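Local coordinates for OmpT protein (Vibrio cholerae serotype O1, PDB 6EHD) that probably works as a general-diffusion porin, a beta-barrel channel that lets small hydrophilic solutes cross the outer membrane, at residues Gly9-Tyr14 with Val40-Thr45; Ala97-Phe102 with Ser234-Tyr239. The protein carries 1 engineered substitution. All coordinates share one frame; numbering follows the deposited sequence.

Contact 1: Gly9-Tyr14 with Val40-Thr45; sequences GTVDFY and VDANYT
V11 and V40 give the tightest side-chain contact between 9-14 and 40-45: V11 CG1 lies 3.6 Å from V40 CG2, the two branches crossing at a slant. The same V40 CG2 sits over the centre of one face of the F13 ring, 4.3 Å above its plane. Both valine methyls are anti to their own backbone N (chi1 180° for V11), which turns them toward each other on the apolar face. Beneath them, four backbone bonds fix the antiparallel register, two each between T10 and N43 and between D12 and D41; D12 N to D41 O is 2.9 Å.

The polar face is looser. T10 OG1 comes only within 3.8 Å of N43 CB, and a water between the strands accepts from N43 ND2 at 2.9 Å and also bonds to T10 OG1. D41 OD1 takes a weak bond from N43 ND2 and a further one from Q53, while Y14 OH reaches E57. The apolar cluster is a surface one: the F13 ring that V40 CG2 covers is itself exposed, as is Y44 at the other end of the same face. Side chains alternating along each strand between an apolar and a polar face are characteristic of porin barrel walls, here the hairpin of strands 9-24 and 30-47.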
loop_
_atom_site.group_PDB
_atom_site.type_symbol
_atom_site.label_atom_id
_atom_site.label_comp_id
_atom_site.label_asym_id
_atom_site.label_seq_id
_atom_site.Cartn_x
_atom_site.Cartn_y
_atom_site.Cartn_z
ATOM N N GLY A 9 18.234 15.493 20.675
ATOM C CA GLY A 9 18.228 14.175 20.005
ATOM C C GLY A 9 17.246 13.195 20.667
ATOM O O GLY A 9 17.080 13.252 21.881
ATOM N N THR A 10 16.613 12.317 19.880
ATOM C CA THR A 10 15.759 11.189 20.391
ATOM C C THR A 10 16.053 9.917 19.642
ATOM O O THR A 10 16.283 9.933 18.405
ATOM C CB THR A 10 14.272 11.531 20.213
ATOM O OG1 THR A 10 14.070 12.044 18.883
ATOM C CG2 THR A 10 13.837 12.594 21.201
ATOM N N VAL A 11 16.099 8.786 20.359
ATOM C CA VAL A 11 16.282 7.507 19.755
ATOM C C VAL A 11 14.984 6.697 20.211
ATOM O O VAL A 11 14.742 6.615 21.410
ATOM C CB VAL A 11 17.592 6.854 20.163
ATOM C CG1 VAL A 11 17.754 5.497 19.518
ATOM C CG2 VAL A 11 18.802 7.703 19.685
ATOM N N ASP A 12 14.146 6.242 19.257
ATOM C CA ASP A 12 12.876 5.543 19.593
ATOM C C ASP A 12 12.952 4.125 19.090
ATOM O O ASP A 12 13.098 3.881 17.926
ATOM C CB ASP A 12 11.690 6.283 18.996
ATOM C CG ASP A 12 11.489 7.657 19.628
ATOM O OD1 ASP A 12 11.464 7.749 20.856
ATOM O OD2 ASP A 12 11.375 8.647 18.885
ATOM N N PHE A 13 12.889 3.154 20.005
ATOM C CA PHE A 13 12.816 1.730 19.632
ATOM C C PHE A 13 11.304 1.384 19.536
ATOM O O PHE A 13 10.562 1.759 20.424
ATOM C CB PHE A 13 13.480 0.790 20.641
ATOM C CG PHE A 13 14.973 0.806 20.576
ATOM C CD1 PHE A 13 15.675 1.857 21.144
ATOM C CD2 PHE A 13 15.666 -0.211 19.940
ATOM C CE1 PHE A 13 17.056 1.880 21.115
ATOM C CE2 PHE A 13 17.055 -0.200 19.904
ATOM C CZ PHE A 13 17.744 0.862 20.476
ATOM N N TYR A 14 10.857 0.808 18.421
ATOM C CA TYR A 14 9.365 0.659 18.190
ATOM C C TYR A 14 9.134 -0.661 17.513
ATOM O O TYR A 14 10.063 -1.250 17.002
ATOM C CB TYR A 14 8.769 1.829 17.323
ATOM C CG TYR A 14 9.249 1.770 15.901
ATOM C CD1 TYR A 14 10.512 2.367 15.493
ATOM C CD2 TYR A 14 8.500 1.123 14.906
ATOM C CE1 TYR A 14 10.957 2.241 14.190
ATOM C CE2 TYR A 14 8.961 0.986 13.637
ATOM C CZ TYR A 14 10.207 1.593 13.259
ATOM O OH TYR A 14 10.610 1.373 11.977
ATOM N N VAL A 40 14.423 1.070 14.800
ATOM C CA VAL A 40 14.881 2.223 15.555
ATOM C C VAL A 40 14.832 3.444 14.648
ATOM O O VAL A 40 15.148 3.329 13.445
ATOM C CB VAL A 40 16.281 1.973 16.126
ATOM C CG1 VAL A 40 17.260 1.575 15.061
ATOM C CG2 VAL A 40 16.798 3.163 16.905
ATOM N N ASP A 41 14.316 4.523 15.209
ATOM C CA ASP A 41 14.098 5.834 14.574
ATOM C C ASP A 41 14.829 6.903 15.409
ATOM O O ASP A 41 14.392 7.299 16.522
ATOM C CB ASP A 41 12.601 6.149 14.496
ATOM C CG ASP A 41 12.298 7.369 13.623
ATOM O OD1 ASP A 41 13.184 7.886 12.886
ATOM O OD2 ASP A 41 11.147 7.831 13.627
ATOM N N ALA A 42 15.959 7.394 14.868
ATOM C CA ALA A 42 16.779 8.423 15.526
ATOM C C ALA A 42 16.628 9.806 14.821
ATOM O O ALA A 42 16.666 9.865 13.587
ATOM C CB ALA A 42 18.239 7.966 15.508
ATOM N N ASN A 43 16.343 10.848 15.589
ATOM C CA ASN A 43 16.113 12.215 15.087
ATOM C C ASN A 43 17.005 13.194 15.849
ATOM O O ASN A 43 17.226 13.050 17.065
ATOM C CB ASN A 43 14.627 12.653 15.130
ATOM C CG ASN A 43 13.773 11.835 14.130
ATOM O OD1 ASN A 43 13.677 12.199 12.937
ATOM N ND2 ASN A 43 13.276 10.643 14.564
ATOM N N TYR A 44 17.543 14.178 15.126
ATOM C CA TYR A 44 18.345 15.196 15.768
ATOM C C TYR A 44 18.094 16.540 15.099
ATOM O O TYR A 44 18.262 16.659 13.889
ATOM C CB TYR A 44 19.836 14.768 15.709
ATOM C CG TYR A 44 20.718 15.736 16.477
ATOM C CD1 TYR A 44 20.933 15.576 17.851
ATOM C CD2 TYR A 44 21.309 16.841 15.847
ATOM C CE1 TYR A 44 21.724 16.495 18.574
ATOM C CE2 TYR A 44 22.097 17.767 16.561
ATOM C CZ TYR A 44 22.313 17.592 17.917
ATOM O OH TYR A 44 23.106 18.487 18.612
ATOM N N THR A 45 17.719 17.542 15.883
ATOM C CA THR A 45 17.481 18.893 15.415
ATOM C C THR A 45 18.777 19.704 15.546
ATOM O O THR A 45 19.329 19.855 16.638
ATOM C CB THR A 45 16.344 19.546 16.273
ATOM O OG1 THR A 45 15.148 18.824 16.065
ATOM C CG2 THR A 45 16.045 20.972 15.876
HETATM O O HOH W 1 13.346 9.497 17.268
#

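Contact 2: Ala97-Phe102 with Ser234-Tyr239. With C8E ((hydroxyethyloxy)tri(ethyloxy)octane), chain G; C8E ((hydroxyethyloxy)tri(ethyloxy)octane), chain H.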
loop_
_atom_site.group_PDB
_atom_site.type_symbol
_atom_site.label_atom_id
_atom_site.label_comp_id
_atom_site.label_asym_id
_atom_site.label_seq_id
_atom_site.Cartn_x
_atom_site.Cartn_y
_atom_site.Cartn_z
ATOM N N ALA A 97 -8.976 5.071 -0.593
ATOM C CA ALA A 97 -10.130 4.718 0.221
ATOM C C ALA A 97 -10.299 3.179 0.355
ATOM O O ALA A 97 -11.255 2.579 -0.126
ATOM C CB ALA A 97 -11.438 5.403 -0.323
ATOM N N ASP A 98 -9.352 2.579 1.100
ATOM C CA ASP A 98 -9.434 1.218 1.573
ATOM C C ASP A 98 -9.152 1.215 3.108
ATOM O O ASP A 98 -8.003 1.664 3.496
ATOM C CB ASP A 98 -8.422 0.251 0.845
ATOM C CG ASP A 98 -8.198 -1.093 1.652
ATOM O OD1 ASP A 98 -9.189 -1.616 2.253
ATOM O OD2 ASP A 98 -7.039 -1.587 1.706
ATOM N N TYR A 99 -10.152 0.866 3.932
ATOM C CA TYR A 99 -10.064 0.929 5.369
ATOM C C TYR A 99 -10.032 -0.464 5.991
ATOM O O TYR A 99 -10.171 -0.606 7.201
ATOM C CB TYR A 99 -11.206 1.759 5.930
ATOM C CG TYR A 99 -11.264 3.171 5.345
ATOM C CD1 TYR A 99 -10.118 3.966 5.195
ATOM C CD2 TYR A 99 -12.465 3.677 4.920
ATOM C CE1 TYR A 99 -10.176 5.209 4.557
ATOM C CE2 TYR A 99 -12.540 4.939 4.294
ATOM C CZ TYR A 99 -11.413 5.719 4.152
ATOM O OH TYR A 99 -11.541 7.005 3.547
ATOM N N SER A 100 -9.767 -1.491 5.173
ATOM C CA SER A 100 -9.741 -2.884 5.676
ATOM C C SER A 100 -8.427 -3.289 6.398
ATOM O O SER A 100 -7.377 -2.612 6.293
ATOM C CB SER A 100 -9.967 -3.832 4.460
ATOM O OG SER A 100 -8.847 -3.869 3.577
ATOM N N TYR A 101 -8.482 -4.440 7.103
ATOM C CA TYR A 101 -7.324 -5.098 7.753
ATOM C C TYR A 101 -6.797 -6.310 6.942
ATOM O O TYR A 101 -5.683 -6.710 7.170
ATOM C CB TYR A 101 -7.704 -5.555 9.163
ATOM C CG TYR A 101 -7.564 -4.536 10.200
ATOM C CD1 TYR A 101 -6.356 -4.369 10.854
ATOM C CD2 TYR A 101 -8.638 -3.728 10.581
ATOM C CE1 TYR A 101 -6.217 -3.321 11.799
ATOM C CE2 TYR A 101 -8.508 -2.746 11.571
ATOM C CZ TYR A 101 -7.271 -2.565 12.200
ATOM O OH TYR A 101 -7.103 -1.560 13.172
ATOM N N PHE A 102 -7.550 -6.866 5.968
ATOM C CA PHE A 102 -7.200 -8.070 5.219
ATOM C C PHE A 102 -7.427 -8.106 3.705
ATOM O O PHE A 102 -6.526 -8.477 2.950
ATOM C CB PHE A 102 -7.903 -9.351 5.784
ATOM C CG PHE A 102 -7.460 -9.791 7.149
ATOM C CD1 PHE A 102 -6.289 -10.445 7.310
ATOM C CD2 PHE A 102 -8.285 -9.502 8.285
ATOM C CE1 PHE A 102 -5.895 -10.890 8.599
ATOM C CE2 PHE A 102 -7.905 -10.003 9.564
ATOM C CZ PHE A 102 -6.717 -10.678 9.682
ATOM N N SER A 234 -13.411 2.802 -5.624
ATOM C CA SER A 234 -13.455 2.313 -4.243
ATOM C C SER A 234 -14.316 3.297 -3.417
ATOM O O SER A 234 -14.114 4.540 -3.459
ATOM C CB SER A 234 -12.015 2.246 -3.652
ATOM O OG SER A 234 -11.158 1.445 -4.467
ATOM N N VAL A 235 -15.338 2.757 -2.725
ATOM C CA VAL A 235 -16.289 3.504 -1.863
ATOM C C VAL A 235 -16.242 2.826 -0.493
ATOM O O VAL A 235 -16.620 1.667 -0.386
ATOM C CB VAL A 235 -17.730 3.480 -2.416
ATOM C CG1 VAL A 235 -18.545 4.425 -1.605
ATOM C CG2 VAL A 235 -17.727 3.909 -3.838
ATOM N N ALA A 236 -15.871 3.533 0.543
ATOM C CA ALA A 236 -15.625 2.863 1.859
ATOM C C ALA A 236 -15.939 3.835 2.993
ATOM O O ALA A 236 -15.972 5.058 2.841
ATOM C CB ALA A 236 -14.184 2.341 1.974
ATOM N N GLY A 237 -16.131 3.275 4.198
ATOM C CA GLY A 237 -16.342 4.107 5.400
ATOM C C GLY A 237 -16.044 3.419 6.714
ATOM O O GLY A 237 -15.942 2.176 6.778
ATOM N N THR A 238 -16.014 4.261 7.752
ATOM C CA THR A 238 -15.848 3.766 9.141
ATOM C C THR A 238 -16.787 4.491 10.047
ATOM O O THR A 238 -17.187 5.653 9.761
ATOM C CB THR A 238 -14.394 3.951 9.647
ATOM O OG1 THR A 238 -14.073 5.319 9.912
ATOM C CG2 THR A 238 -13.320 3.329 8.745
ATOM N N TYR A 239 -17.145 3.856 11.159
ATOM C CA TYR A 239 -18.069 4.485 12.122
ATOM C C TYR A 239 -17.676 4.073 13.532
ATOM O O TYR A 239 -17.677 2.869 13.842
ATOM C CB TYR A 239 -19.505 4.112 11.874
ATOM C CG TYR A 239 -20.489 5.089 12.505
ATOM C CD1 TYR A 239 -20.900 4.960 13.873
ATOM C CD2 TYR A 239 -21.001 6.169 11.785
ATOM C CE1 TYR A 239 -21.778 5.897 14.469
ATOM C CE2 TYR A 239 -21.839 7.114 12.401
ATOM C CZ TYR A 239 -22.227 6.948 13.740
ATOM O OH TYR A 239 -23.062 7.873 14.315
HETATM C C11 C8E G . -8.184 2.405 8.938
HETATM O O12 C8E G . -7.446 1.235 9.387
HETATM C C13 C8E G . -6.961 0.457 8.262
HETATM C C14 C8E G . -6.016 -0.648 8.705
HETATM O O15 C8E G . -4.846 0.052 9.193
HETATM C C16 C8E G . -4.069 -0.536 10.199
HETATM C C17 C8E G . -3.212 -1.416 9.412
HETATM O O18 C8E G . -1.823 -1.257 9.682
HETATM C C19 C8E G . -0.799 -2.125 9.166
HETATM C C20 C8E G . 0.319 -2.172 8.056
HETATM O O21 C8E G . 0.989 -3.490 7.672
HETATM C C1 C8E H . -26.333 10.414 13.571
HETATM C C2 C8E H . -26.630 10.328 12.084
HETATM C C3 C8E H . -25.455 10.862 11.268
HETATM C C4 C8E H . -25.345 10.250 9.861
HETATM C C5 C8E H . -23.912 9.820 9.534
HETATM C C6 C8E H . -23.883 8.839 8.363
HETATM C C7 C8E H . -24.216 7.413 8.797
HETATM C C8 C8E H . -24.001 6.389 7.688
HETATM O O9 C8E H . -22.774 5.654 7.887
HETATM C C10 C8E H . -21.591 6.307 7.414
HETATM C C11 C8E H . -20.391 5.362 7.252
HETATM O O12 C8E H . -20.718 4.055 7.669
HETATM C C13 C8E H . -19.674 3.057 7.709
HETATM C C14 C8E H . -20.358 1.723 7.834
HETATM O O15 C8E H . -19.688 0.848 8.695
HETATM C C16 C8E H . -20.413 -0.364 9.035
#
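By its topology, 97-102 belongs to the long loop that folds into a porin barrel and narrows the channel, the constriction loop L3, and here it packs against strand 227-242 of the wall. The two segments meet through van der Waals contact alone, and all six touching residues are buried. At one end, A97 O bears on two side chains of the strand, with S234 CB and A236 CB each at 3.6 Å. Y99 makes the broadest contact. With CG anti to the carbonyl carbon (chi1 -56°), the ring is set with its CD2-CE2 side against the strand: CD2 is 3.7 Å from A236 CB, which approaches obliquely, while G237 N lies at the ring edge, in its plane. T238 crosses Y99 at about a right angle, its CG2 3.9 Å from Y99 CB. Polar bonds to other strands hold the loop as well, Y99 OH reaching E202 and A97 N reaching T213.

Within the loop, D98 OD1 closes an Asx turn by accepting from S100 N, and it takes S100 OG at 2.6 Å on its syn lone pair. Two detergent molecules flank the region. C13 of the C8E of chain H lies 3.8 Å from G237 C; the C8E of chain G places its C14 over the centre of one face of the Y101 ring, 4.0 Å above the plane.

Contacts 1 and 2 are well separated, their centres 32 Å apart and their nearest atoms about 16 Å, yet they involve the same barrel. Contact 1 joins neighbouring wall strands near the periphery, its centre 25 Å from that of the chain, whereas contact 2 sets the inward-folded loop on the wall at 13 Å. Strand 9-24 relates them, since F102 of 97-102 touches E20 and K22 farther along the strand that carries 9-14. D12, F13 and W325 are calcium-binding residues seen in a structure of this protein, though no calcium is bound to this chain in the model; the F13 and W325 side chains are about 5 Å apart. Contact 2 lies away from that site.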